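Local coordinates for protein alkaline phosphatase (Antarctic bacterium, PDB 2W5V) that probably hydrolyses phosphate monoesters at alkaline pH through a three-metal active site of two zinc ions and one magnesium ion, by way of a covalent phosphoenzyme, at residues 38-43 / 282-287; 229-234 / 274-279; 185-188 / 193-196; 154-159 / 175-180. The protein carries 1 engineered substitution. All coordinates share one frame; numbering follows the deposited sequence.

Contact 1. Residues 38-43 / 282-287; sequences ILLISD and GTALAF. With MG (magnesium ion), chain I; ZN (zinc ion), chain H.
Beyond the point where I38 and L40 pack on A284, their strand delivers the carboxylate of D43 to two metals at once: OD2 of D43 lies 2.1 Å from the magnesium ion and OD1 of D43 lies 2.0 Å from the zinc ion. The strand, 36-42, runs inside the large mixed sheet of the alkaline phosphatase alpha/beta fold, and helix 267-291 packs alongside it; the short segments in contact are nearly antiparallel (164°), their axes 10.1 Å apart. D43 thus bridges the metals. T137, E254 and three waters complete six ligands round the magnesium, while the phosphoserine at position 84, D301 and H302 complete the zinc site. CG of D43 stands anti to the backbone N (chi1 -161°), which turns the carboxylate to where both metals meet it.

At the other end the contact is purely apolar. A284 offers a single methyl, and two strand residues on the same face close on it: CD1 of L40 comes to 3.9 Å from CB of A284, and I38 straddles that methyl with both CG2 and CD1. The ring of F287 meets the chain end of I38 obliquely, its CD2 lying 4.5 Å from CD1 of I38.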
loop_
_atom_site.group_PDB
_atom_site.type_symbol
_atom_site.label_atom_id
_atom_site.label_comp_id
_atom_site.label_asym_id
_atom_site.label_seq_id
_atom_site.Cartn_x
_atom_site.Cartn_y
_atom_site.Cartn_z
ATOM N N ILE B 38 1.908 -7.116 20.357
ATOM C CA ILE B 38 3.011 -6.205 20.094
ATOM C C ILE B 38 2.607 -5.305 18.933
ATOM O O ILE B 38 2.299 -5.787 17.847
ATOM C CB ILE B 38 4.291 -6.963 19.729
ATOM C CG1 ILE B 38 4.701 -7.904 20.873
ATOM C CG2 ILE B 38 5.401 -5.976 19.396
ATOM C CD1 ILE B 38 5.750 -8.932 20.475
ATOM N N LEU B 39 2.572 -4.000 19.175
ATOM C CA LEU B 39 2.211 -3.040 18.144
ATOM C C LEU B 39 3.441 -2.225 17.743
ATOM O O LEU B 39 3.983 -1.473 18.548
ATOM C CB LEU B 39 1.106 -2.120 18.661
ATOM C CG LEU B 39 0.772 -0.952 17.745
ATOM C CD1 LEU B 39 0.292 -1.457 16.382
ATOM C CD2 LEU B 39 -0.270 -0.070 18.402
ATOM N N LEU B 40 3.906 -2.402 16.513
ATOM C CA LEU B 40 5.099 -1.692 16.054
ATOM C C LEU B 40 4.667 -0.600 15.097
ATOM O O LEU B 40 3.919 -0.845 14.149
ATOM C CB LEU B 40 6.068 -2.646 15.355
ATOM C CG LEU B 40 6.463 -3.878 16.169
ATOM C CD1 LEU B 40 7.190 -4.882 15.321
ATOM C CD2 LEU B 40 7.315 -3.465 17.336
ATOM N N ILE B 41 5.127 0.609 15.362
ATOM C CA ILE B 41 4.720 1.766 14.592
ATOM C C ILE B 41 5.946 2.383 13.943
ATOM O O ILE B 41 6.894 2.780 14.624
ATOM C CB ILE B 41 4.053 2.821 15.491
ATOM C CG1 ILE B 41 2.787 2.254 16.138
ATOM C CG2 ILE B 41 3.743 4.085 14.700
ATOM C CD1 ILE B 41 2.121 3.219 17.117
ATOM N N SER B 42 5.923 2.452 12.621
ATOM C CA SER B 42 6.961 3.141 11.871
ATOM C C SER B 42 6.429 4.531 11.563
ATOM O O SER B 42 5.556 4.697 10.704
ATOM C CB SER B 42 7.250 2.396 10.567
ATOM O OG SER B 42 6.040 2.018 9.924
ATOM N N ASP B 43 6.945 5.530 12.265
ATOM C CA ASP B 43 6.435 6.881 12.097
ATOM C C ASP B 43 6.814 7.440 10.727
ATOM O O ASP B 43 7.991 7.521 10.389
ATOM C CB ASP B 43 6.938 7.804 13.214
ATOM C CG ASP B 43 6.084 9.048 13.348
ATOM O OD1 ASP B 43 5.820 9.680 12.309
ATOM O OD2 ASP B 43 5.648 9.378 14.472
ATOM N N GLY B 282 11.484 -8.300 12.728
ATOM C CA GLY B 282 12.015 -9.655 12.790
ATOM C C GLY B 282 12.110 -10.165 14.220
ATOM O O GLY B 282 11.845 -11.338 14.505
ATOM N N THR B 283 12.490 -9.278 15.131
ATOM C CA THR B 283 12.576 -9.632 16.542
ATOM C C THR B 283 11.203 -10.006 17.099
ATOM O O THR B 283 11.037 -11.040 17.744
ATOM C CB THR B 283 13.148 -8.467 17.358
ATOM O OG1 THR B 283 14.467 -8.168 16.893
ATOM C CG2 THR B 283 13.194 -8.814 18.832
ATOM N N ALA B 284 10.214 -9.157 16.851
ATOM C CA ALA B 284 8.869 -9.415 17.350
ATOM C C ALA B 284 8.337 -10.719 16.766
ATOM O O ALA B 284 7.780 -11.547 17.486
ATOM C CB ALA B 284 7.951 -8.278 16.995
ATOM N N LEU B 285 8.502 -10.888 15.454
ATOM C CA LEU B 285 7.976 -12.064 14.762
ATOM C C LEU B 285 8.660 -13.347 15.216
ATOM O O LEU B 285 8.021 -14.390 15.327
ATOM C CB LEU B 285 8.098 -11.906 13.243
ATOM C CG LEU B 285 7.155 -10.895 12.598
ATOM C CD1 LEU B 285 7.380 -10.841 11.088
ATOM C CD2 LEU B 285 5.722 -11.272 12.914
ATOM N N ALA B 286 9.960 -13.270 15.475
ATOM C CA ALA B 286 10.686 -14.440 15.961
ATOM C C ALA B 286 10.103 -14.888 17.301
ATOM O O ALA B 286 9.897 -16.077 17.535
ATOM C CB ALA B 286 12.164 -14.137 16.096
ATOM N N PHE B 287 9.817 -13.934 18.179
ATOM C CA PHE B 287 9.175 -14.294 19.438
ATOM C C PHE B 287 7.779 -14.866 19.224
ATOM O O PHE B 287 7.424 -15.874 19.825
ATOM C CB PHE B 287 9.073 -13.107 20.390
ATOM C CG PHE B 287 8.318 -13.429 21.646
ATOM C CD1 PHE B 287 8.905 -14.194 22.640
ATOM C CD2 PHE B 287 7.017 -12.988 21.828
ATOM C CE1 PHE B 287 8.213 -14.506 23.802
ATOM C CE2 PHE B 287 6.323 -13.296 22.990
ATOM C CZ PHE B 287 6.920 -14.057 23.972
HETATM MG MG MG I . 6.602 9.493 16.332
HETATM ZN ZN ZN H . 4.153 10.741 12.655
HETATM O O HOH W 1 8.451 10.091 15.309
HETATM O O HOH W 2 7.453 9.673 18.449
HETATM O O HOH W 3 6.107 11.735 16.554
#

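Contact 2. Residues 229-234 / 274-279; sequences NFLSAA and INDFDD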
loop_
_atom_site.group_PDB
_atom_site.type_symbol
_atom_site.label_atom_id
_atom_site.label_comp_id
_atom_site.label_asym_id
_atom_site.label_seq_id
_atom_site.Cartn_x
_atom_site.Cartn_y
_atom_site.Cartn_z
ATOM N N ASN B 229 21.617 -1.647 17.404
ATOM C CA ASN B 229 20.395 -2.444 17.520
ATOM C C ASN B 229 19.513 -2.104 18.722
ATOM O O ASN B 229 18.816 -2.971 19.252
ATOM C CB ASN B 229 20.730 -3.936 17.541
ATOM C CG ASN B 229 21.235 -4.397 18.892
ATOM O OD1 ASN B 229 21.041 -5.549 19.279
ATOM N ND2 ASN B 229 21.878 -3.495 19.624
ATOM N N PHE B 230 19.535 -0.845 19.137
ATOM C CA PHE B 230 18.703 -0.414 20.258
ATOM C C PHE B 230 17.238 -0.850 20.144
ATOM O O PHE B 230 16.679 -1.431 21.073
ATOM C CB PHE B 230 18.745 1.099 20.419
ATOM C CG PHE B 230 17.695 1.620 21.357
ATOM C CD1 PHE B 230 17.814 1.415 22.724
ATOM C CD2 PHE B 230 16.584 2.293 20.876
ATOM C CE1 PHE B 230 16.849 1.892 23.602
ATOM C CE2 PHE B 230 15.608 2.769 21.746
ATOM C CZ PHE B 230 15.743 2.567 23.113
ATOM N N LEU B 231 16.602 -0.557 19.013
ATOM C CA LEU B 231 15.169 -0.806 18.912
ATOM C C LEU B 231 14.857 -2.296 19.086
ATOM O O LEU B 231 13.986 -2.662 19.871
ATOM C CB LEU B 231 14.595 -0.254 17.598
ATOM C CG LEU B 231 13.087 -0.386 17.391
ATOM C CD1 LEU B 231 12.320 0.325 18.494
ATOM C CD2 LEU B 231 12.703 0.163 16.029
ATOM N N SER B 232 15.572 -3.157 18.370
ATOM C CA SER B 232 15.374 -4.594 18.543
ATOM C C SER B 232 15.690 -5.049 19.966
ATOM O O SER B 232 14.889 -5.742 20.592
ATOM C CB SER B 232 16.211 -5.392 17.544
ATOM O OG SER B 232 15.734 -5.184 16.228
ATOM N N ALA B 233 16.859 -4.664 20.469
ATOM C CA ALA B 233 17.303 -5.106 21.787
ATOM C C ALA B 233 16.333 -4.673 22.885
ATOM O O ALA B 233 16.054 -5.435 23.810
ATOM C CB ALA B 233 18.714 -4.590 22.087
ATOM N N ALA B 234 15.829 -3.445 22.782
ATOM C CA ALA B 234 14.921 -2.912 23.792
ATOM C C ALA B 234 13.553 -3.579 23.705
ATOM O O ALA B 234 12.903 -3.811 24.722
ATOM C CB ALA B 234 14.793 -1.406 23.658
ATOM N N ILE B 274 14.394 2.924 8.521
ATOM C CA ILE B 274 13.359 1.920 8.291
ATOM C C ILE B 274 13.963 0.519 8.192
ATOM O O ILE B 274 13.314 -0.461 8.543
ATOM C CB ILE B 274 12.441 2.239 7.093
ATOM C CG1 ILE B 274 11.217 1.312 7.123
ATOM C CG2 ILE B 274 13.189 2.111 5.789
ATOM C CD1 ILE B 274 10.139 1.673 6.128
ATOM N N ASN B 275 15.206 0.427 7.728
ATOM C CA ASN B 275 15.918 -0.847 7.771
ATOM C C ASN B 275 16.044 -1.362 9.209
ATOM O O ASN B 275 15.884 -2.558 9.465
ATOM C CB ASN B 275 17.299 -0.735 7.117
ATOM C CG ASN B 275 17.239 -0.851 5.597
ATOM O OD1 ASN B 275 16.182 -1.123 5.022
ATOM N ND2 ASN B 275 18.377 -0.651 4.942
ATOM N N ASP B 276 16.341 -0.453 10.138
ATOM C CA ASP B 276 16.412 -0.788 11.562
ATOM C C ASP B 276 15.043 -1.242 12.081
ATOM O O ASP B 276 14.938 -2.226 12.820
ATOM C CB ASP B 276 16.911 0.419 12.370
ATOM C CG ASP B 276 16.927 0.157 13.863
ATOM O OD1 ASP B 276 17.639 -0.774 14.296
ATOM O OD2 ASP B 276 16.224 0.883 14.605
ATOM N N PHE B 277 13.995 -0.523 11.685
ATOM C CA PHE B 277 12.626 -0.878 12.055
ATOM C C PHE B 277 12.274 -2.295 11.586
ATOM O O PHE B 277 11.692 -3.080 12.335
ATOM C CB PHE B 277 11.634 0.138 11.476
ATOM C CG PHE B 277 10.200 -0.140 11.841
ATOM C CD1 PHE B 277 9.720 0.162 13.117
ATOM C CD2 PHE B 277 9.329 -0.697 10.912
ATOM C CE1 PHE B 277 8.391 -0.096 13.460
ATOM C CE2 PHE B 277 7.997 -0.958 11.239
ATOM C CZ PHE B 277 7.527 -0.655 12.525
ATOM N N ASP B 278 12.652 -2.631 10.355
ATOM C CA ASP B 278 12.414 -3.979 9.852
ATOM C C ASP B 278 13.137 -5.036 10.686
ATOM O O ASP B 278 12.635 -6.144 10.863
ATOM C CB ASP B 278 12.812 -4.116 8.375
ATOM C CG ASP B 278 12.458 -5.485 7.813
ATOM O OD1 ASP B 278 11.257 -5.742 7.571
ATOM O OD2 ASP B 278 13.374 -6.316 7.635
ATOM N N ASP B 279 14.315 -4.701 11.202
ATOM C CA ASP B 279 14.994 -5.592 12.146
ATOM C C ASP B 279 14.133 -5.848 13.386
ATOM O O ASP B 279 14.007 -6.989 13.844
ATOM C CB ASP B 279 16.354 -5.019 12.554
ATOM C CG ASP B 279 17.435 -5.267 11.501
ATOM O OD1 ASP B 279 17.184 -6.031 10.540
ATOM O OD2 ASP B 279 18.539 -4.694 11.634
HETATM O O HOH W 4 17.933 0.949 16.825
HETATM O O HOH W 5 17.078 -2.711 16.004
#
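This is a helix-helix contact in the buried interior, where the first turn of helix 230-242 lies beside the long helix 267-291; the two run nearly parallel (19°), with their short axes 8.7 Å apart. Its apolar part is L231, whose CG is anti to the backbone N (chi1 -177°), directing CD2 at the second helix. That methyl reaches F277 at 4.1 Å from CA and meets the ring obliquely at CD1, while CB of L231 sits 3.6 Å from OD2 of D276.

The polar part is carried by water. One water accepts from N of L231 and donates to OD2 of D276 (2.8 Å); another accepts from N of S232 and donates to OD1 of D276 (2.6 Å). In this alpha/beta fold helix 267-291 is the long helix of the connection from strand 249-255 to the parallel strand 294-299, which passes over strand 36-42. The water-linked amides belong to the first helical turn, where the N-cap residue N229 makes no capping bond with its side chain; the carboxylate of D276 would probably be stabilised by facing this helix start, and R227 adds a salt bridge to OD2. Farther along, OG of S232 lies 3.3 Å from C of D279 and makes a weak hydrogen bond to OG1 of T283. The carboxylate of D279 finds its charge partner in K57, which also pairs with D278.

Contact 3. Residues 185-188 / 193-196; sequences AILK and TINT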
loop_
_atom_site.group_PDB
_atom_site.type_symbol
_atom_site.label_atom_id
_atom_site.label_comp_id
_atom_site.label_asym_id
_atom_site.label_seq_id
_atom_site.Cartn_x
_atom_site.Cartn_y
_atom_site.Cartn_z
ATOM N N ALA B 185 13.179 11.515 40.249
ATOM C CA ALA B 185 12.990 11.094 41.634
ATOM C C ALA B 185 11.547 10.662 41.878
ATOM O O ALA B 185 11.288 9.716 42.620
ATOM C CB ALA B 185 13.382 12.218 42.594
ATOM N N ILE B 186 10.613 11.361 41.246
ATOM C CA ILE B 186 9.202 11.005 41.340
ATOM C C ILE B 186 8.936 9.661 40.656
ATOM O O ILE B 186 8.170 8.842 41.162
ATOM C CB ILE B 186 8.301 12.109 40.740
ATOM C CG1 ILE B 186 8.589 13.453 41.417
ATOM C CG2 ILE B 186 6.834 11.738 40.880
ATOM C CD1 ILE B 186 7.611 14.548 41.056
ATOM N N LEU B 187 9.576 9.429 39.514
ATOM C CA LEU B 187 9.468 8.128 38.858
ATOM C C LEU B 187 9.889 7.006 39.798
ATOM O O LEU B 187 9.166 6.024 39.968
ATOM C CB LEU B 187 10.325 8.067 37.591
ATOM C CG LEU B 187 9.681 8.480 36.269
ATOM C CD1 LEU B 187 10.698 8.379 35.145
ATOM C CD2 LEU B 187 8.465 7.620 35.974
ATOM N N LYS B 188 11.070 7.150 40.394
ATOM C CA LYS B 188 11.627 6.100 41.243
ATOM C C LYS B 188 10.782 5.884 42.493
ATOM O O LYS B 188 10.725 4.780 43.033
ATOM C CB LYS B 188 13.060 6.431 41.642
ATOM C CG LYS B 188 14.039 6.545 40.487
ATOM C CD LYS B 188 15.391 7.018 41.006
ATOM C CE LYS B 188 16.358 7.327 39.884
ATOM N NZ LYS B 188 17.575 8.013 40.400
ATOM N N THR B 193 12.537 1.372 38.589
ATOM C CA THR B 193 13.986 1.323 38.561
ATOM C C THR B 193 14.404 2.005 37.267
ATOM O O THR B 193 13.901 1.665 36.201
ATOM C CB THR B 193 14.510 -0.123 38.596
ATOM O OG1 THR B 193 14.158 -0.725 39.853
ATOM C CG2 THR B 193 16.023 -0.145 38.439
ATOM N N ILE B 194 15.303 2.981 37.357
ATOM C CA ILE B 194 15.685 3.759 36.181
ATOM C C ILE B 194 17.163 3.593 35.849
ATOM O O ILE B 194 18.016 3.736 36.714
ATOM C CB ILE B 194 15.403 5.263 36.382
ATOM C CG1 ILE B 194 13.918 5.507 36.656
ATOM C CG2 ILE B 194 15.888 6.072 35.182
ATOM C CD1 ILE B 194 13.009 5.125 35.513
ATOM N N ASN B 195 17.455 3.301 34.590
ATOM C CA ASN B 195 18.825 3.247 34.110
ATOM C C ASN B 195 19.012 4.321 33.047
ATOM O O ASN B 195 18.224 4.416 32.102
ATOM C CB ASN B 195 19.136 1.852 33.556
ATOM C CG ASN B 195 20.575 1.703 33.097
ATOM O OD1 ASN B 195 21.126 2.586 32.441
ATOM N ND2 ASN B 195 21.190 0.569 33.430
ATOM N N THR B 196 20.042 5.143 33.208
ATOM C CA THR B 196 20.303 6.198 32.243
ATOM C C THR B 196 21.658 6.015 31.591
ATOM O O THR B 196 22.173 6.935 30.962
ATOM C CB THR B 196 20.260 7.590 32.891
ATOM O OG1 THR B 196 21.337 7.713 33.833
ATOM C CG2 THR B 196 18.942 7.799 33.604
#
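I194 gives up more surface here than any other residue, and it does so to two neighbours on one short helix, K188 and L187. The setting is the second half of a beta-alpha-beta crossover from strand 165-169 to the parallel strand 192-195, with strand 210-214 between them in the sheet: helix 183-188 ends, the chain turns back within a few residues, and strand 192-195 enters the large sheet as one of its outermost strands within the chain. The turn is tight enough that CA of K188 lies 6.0 Å from CA of T193.

I194 is the residue of the strand whose CB is directed at the helix; T193 and N195 point the other way, and their backbones pair with strand 210-214. CG1 of I194 lies beside the backbone N and anti to the carbonyl carbon (chi1 -59°), and a further bend at chi2 (-63°) folds CD1 back instead of extending the chain.

K188 contributes its aliphatic stem. The chain is extended beyond CG and passes obliquely over the isoleucine, with CG of K188 4.0 Å from CG1 of I194 and CE of K188 4.2 Å from CB of I194. The lysine therefore covers the outer side of I194 with methylenes.

L187 closes the buried side. Both it and I194 also touch F166 of strand 165-169, so the helix, the outer strand and an inner strand share one apolar cluster. The leucine and isoleucine cross at about a right angle, meeting at their chain ends, CD1 of L187 4.0 Å from CD1 of I194.

Contact 4. Residues 154-159 / 175-180; sequences IAMDMT and TKRKDK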
loop_
_atom_site.group_PDB
_atom_site.type_symbol
_atom_site.label_atom_id
_atom_site.label_comp_id
_atom_site.label_asym_id
_atom_site.label_seq_id
_atom_site.Cartn_x
_atom_site.Cartn_y
_atom_site.Cartn_z
ATOM N N ILE B 154 3.918 15.847 29.966
ATOM C CA ILE B 154 3.873 14.453 29.555
ATOM C C ILE B 154 4.823 13.597 30.390
ATOM O O ILE B 154 4.467 12.496 30.818
ATOM C CB ILE B 154 4.174 14.315 28.045
ATOM C CG1 ILE B 154 2.943 14.755 27.251
ATOM C CG2 ILE B 154 4.555 12.878 27.697
ATOM C CD1 ILE B 154 3.206 15.054 25.795
ATOM N N ALA B 155 6.025 14.108 30.633
ATOM C CA ALA B 155 6.973 13.408 31.493
ATOM C C ALA B 155 6.387 13.178 32.888
ATOM O O ALA B 155 6.482 12.082 33.442
ATOM C CB ALA B 155 8.273 14.181 31.587
ATOM N N MET B 156 5.785 14.213 33.463
ATOM C CA MET B 156 5.131 14.060 34.756
ATOM C C MET B 156 3.998 13.030 34.691
ATOM O O MET B 156 3.786 12.288 35.649
ATOM C CB MET B 156 4.590 15.401 35.262
ATOM C CG MET B 156 3.952 15.309 36.638
ATOM S SD MET B 156 5.193 15.108 37.936
ATOM C CE MET B 156 6.062 16.668 37.804
ATOM N N ASP B 157 3.268 12.994 33.572
ATOM C CA ASP B 157 2.205 12.001 33.379
ATOM C C ASP B 157 2.744 10.567 33.441
ATOM O O ASP B 157 2.049 9.651 33.892
ATOM C CB ASP B 157 1.490 12.211 32.038
ATOM C CG ASP B 157 0.580 13.433 32.035
ATOM O OD1 ASP B 157 0.254 13.961 33.125
ATOM O OD2 ASP B 157 0.178 13.861 30.930
ATOM N N MET B 158 3.974 10.375 32.975
ATOM C CA MET B 158 4.600 9.056 33.029
ATOM C C MET B 158 4.582 8.516 34.456
ATOM O O MET B 158 4.315 7.337 34.686
ATOM C CB MET B 158 6.039 9.112 32.498
ATOM C CG MET B 158 6.833 7.810 32.668
ATOM S SD MET B 158 6.250 6.505 31.569
ATOM C CE MET B 158 7.043 6.989 30.036
ATOM N N THR B 159 4.852 9.392 35.416
ATOM C CA THR B 159 4.929 8.986 36.812
ATOM C C THR B 159 3.572 8.558 37.369
ATOM O O THR B 159 3.503 7.945 38.434
ATOM C CB THR B 159 5.524 10.109 37.703
ATOM O OG1 THR B 159 4.513 11.086 37.997
ATOM C CG2 THR B 159 6.707 10.772 36.999
ATOM N N THR B 175 14.897 15.651 34.061
ATOM C CA THR B 175 15.949 16.123 34.958
ATOM C C THR B 175 16.493 17.516 34.653
ATOM O O THR B 175 17.319 18.033 35.403
ATOM C CB THR B 175 17.143 15.161 34.970
ATOM O OG1 THR B 175 17.836 15.253 33.720
ATOM C CG2 THR B 175 16.681 13.734 35.200
ATOM N N LYS B 176 16.061 18.110 33.549
ATOM C CA LYS B 176 16.505 19.454 33.196
ATOM C C LYS B 176 15.331 20.248 32.654
ATOM O O LYS B 176 15.315 20.647 31.487
ATOM C CB LYS B 176 17.657 19.398 32.189
ATOM C CG LYS B 176 18.880 18.655 32.722
ATOM C CD LYS B 176 20.008 18.589 31.707
ATOM C CE LYS B 176 21.143 17.713 32.222
ATOM N NZ LYS B 176 22.292 17.662 31.274
ATOM N N ARG B 177 14.349 20.465 33.524
ATOM C CA ARG B 177 13.072 21.056 33.144
ATOM C C ARG B 177 13.050 22.551 33.436
ATOM O O ARG B 177 13.803 23.040 34.281
ATOM C CB ARG B 177 11.937 20.373 33.909
ATOM C CG ARG B 177 11.875 18.856 33.731
ATOM C CD ARG B 177 11.145 18.177 34.890
ATOM N NE ARG B 177 9.836 18.771 35.147
ATOM C CZ ARG B 177 8.701 18.381 34.570
ATOM N NH1 ARG B 177 8.697 17.386 33.685
ATOM N NH2 ARG B 177 7.565 18.991 34.876
ATOM N N LYS B 178 12.181 23.274 32.740
ATOM C CA LYS B 178 12.040 24.707 32.958
ATOM C C LYS B 178 11.483 24.987 34.351
ATOM O O LYS B 178 11.750 26.039 34.928
ATOM C CB LYS B 178 11.140 25.335 31.890
ATOM C CG LYS B 178 11.551 25.039 30.448
ATOM C CD LYS B 178 12.569 26.035 29.903
ATOM C CE LYS B 178 14.003 25.613 30.206
ATOM N NZ LYS B 178 15.003 26.453 29.478
ATOM N N ASP B 179 10.712 24.048 34.893
ATOM C CA ASP B 179 10.139 24.214 36.233
ATOM C C ASP B 179 11.070 23.672 37.314
ATOM O O ASP B 179 10.701 23.604 38.484
ATOM C CB ASP B 179 8.769 23.538 36.336
ATOM C CG ASP B 179 8.849 22.021 36.205
ATOM O OD1 ASP B 179 9.967 21.492 36.030
ATOM O OD2 ASP B 179 7.789 21.357 36.278
ATOM N N LYS B 180 12.263 23.258 36.899
ATOM C CA LYS B 180 13.322 22.833 37.814
ATOM C C LYS B 180 12.988 21.616 38.691
ATOM O O LYS B 180 13.805 21.207 39.510
ATOM C CB LYS B 180 13.773 24.008 38.691
ATOM C CG LYS B 180 15.220 23.913 39.156
ATOM C CD LYS B 180 15.525 24.871 40.312
ATOM C CE LYS B 180 15.269 26.334 39.947
ATOM N NZ LYS B 180 13.842 26.738 40.125
#
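The guanidinium of R177 rests against two neighbouring residues of helix 151-158. CE of M156 lies over one of its faces, 4.0 Å from NH2 of R177, and CB of A155 sits at its edge, close to the plane and 3.9 Å from NH1 of R177. The methionine chain bends at chi2 (73°) and chi3 (65°), which brings CE over that face, the two side chains crossing at about a right angle.

No hydrogen bond spans the two segments; what holds the guanidinium lies round it. D179 is gripped side-on: NE of R177 gives a hydrogen bond of 2.9 Å to OD1 of D179, and NH2 of R177 a salt bridge of 2.8 Å to OD2 of D179, the latter nearly in the guanidinium plane. The pair sits within a type I beta turn, 177-180, closed by N of K180 on O of R177, which probably helps to bring the two side chains together. NH1 of R177 is held by the backbone carbonyls of E152 and Y173. A leucine in place of R177 would probably leave D179 without its charge partner and those carbonyls without their donor. On the helix side, OG1 of T159 hydrogen-bonds O of M156 at 2.7 Å, in the carbonyl plane.

Contacts 1 and 2 belong to the core and share helix 267-291, whose successive turns pack first on helix 230-242 and then on the strand leading to the metals. F277 joins them, its ring lying against L40 and S42. Contacts 3 and 4 lie farther out, their centres about 23 and 22 Å from the centre of the chain, and are only partly buried; they meet where L187 packs on M158 and T159, and I186 on M156. Chemistry follows position. The strand-helix packing of contact 1 is apolar, contact 2 adds bridging waters, contact 3 trims an apolar cluster with a lysine stem, and contact 4 sets an arginine paired with an aspartate against a helix.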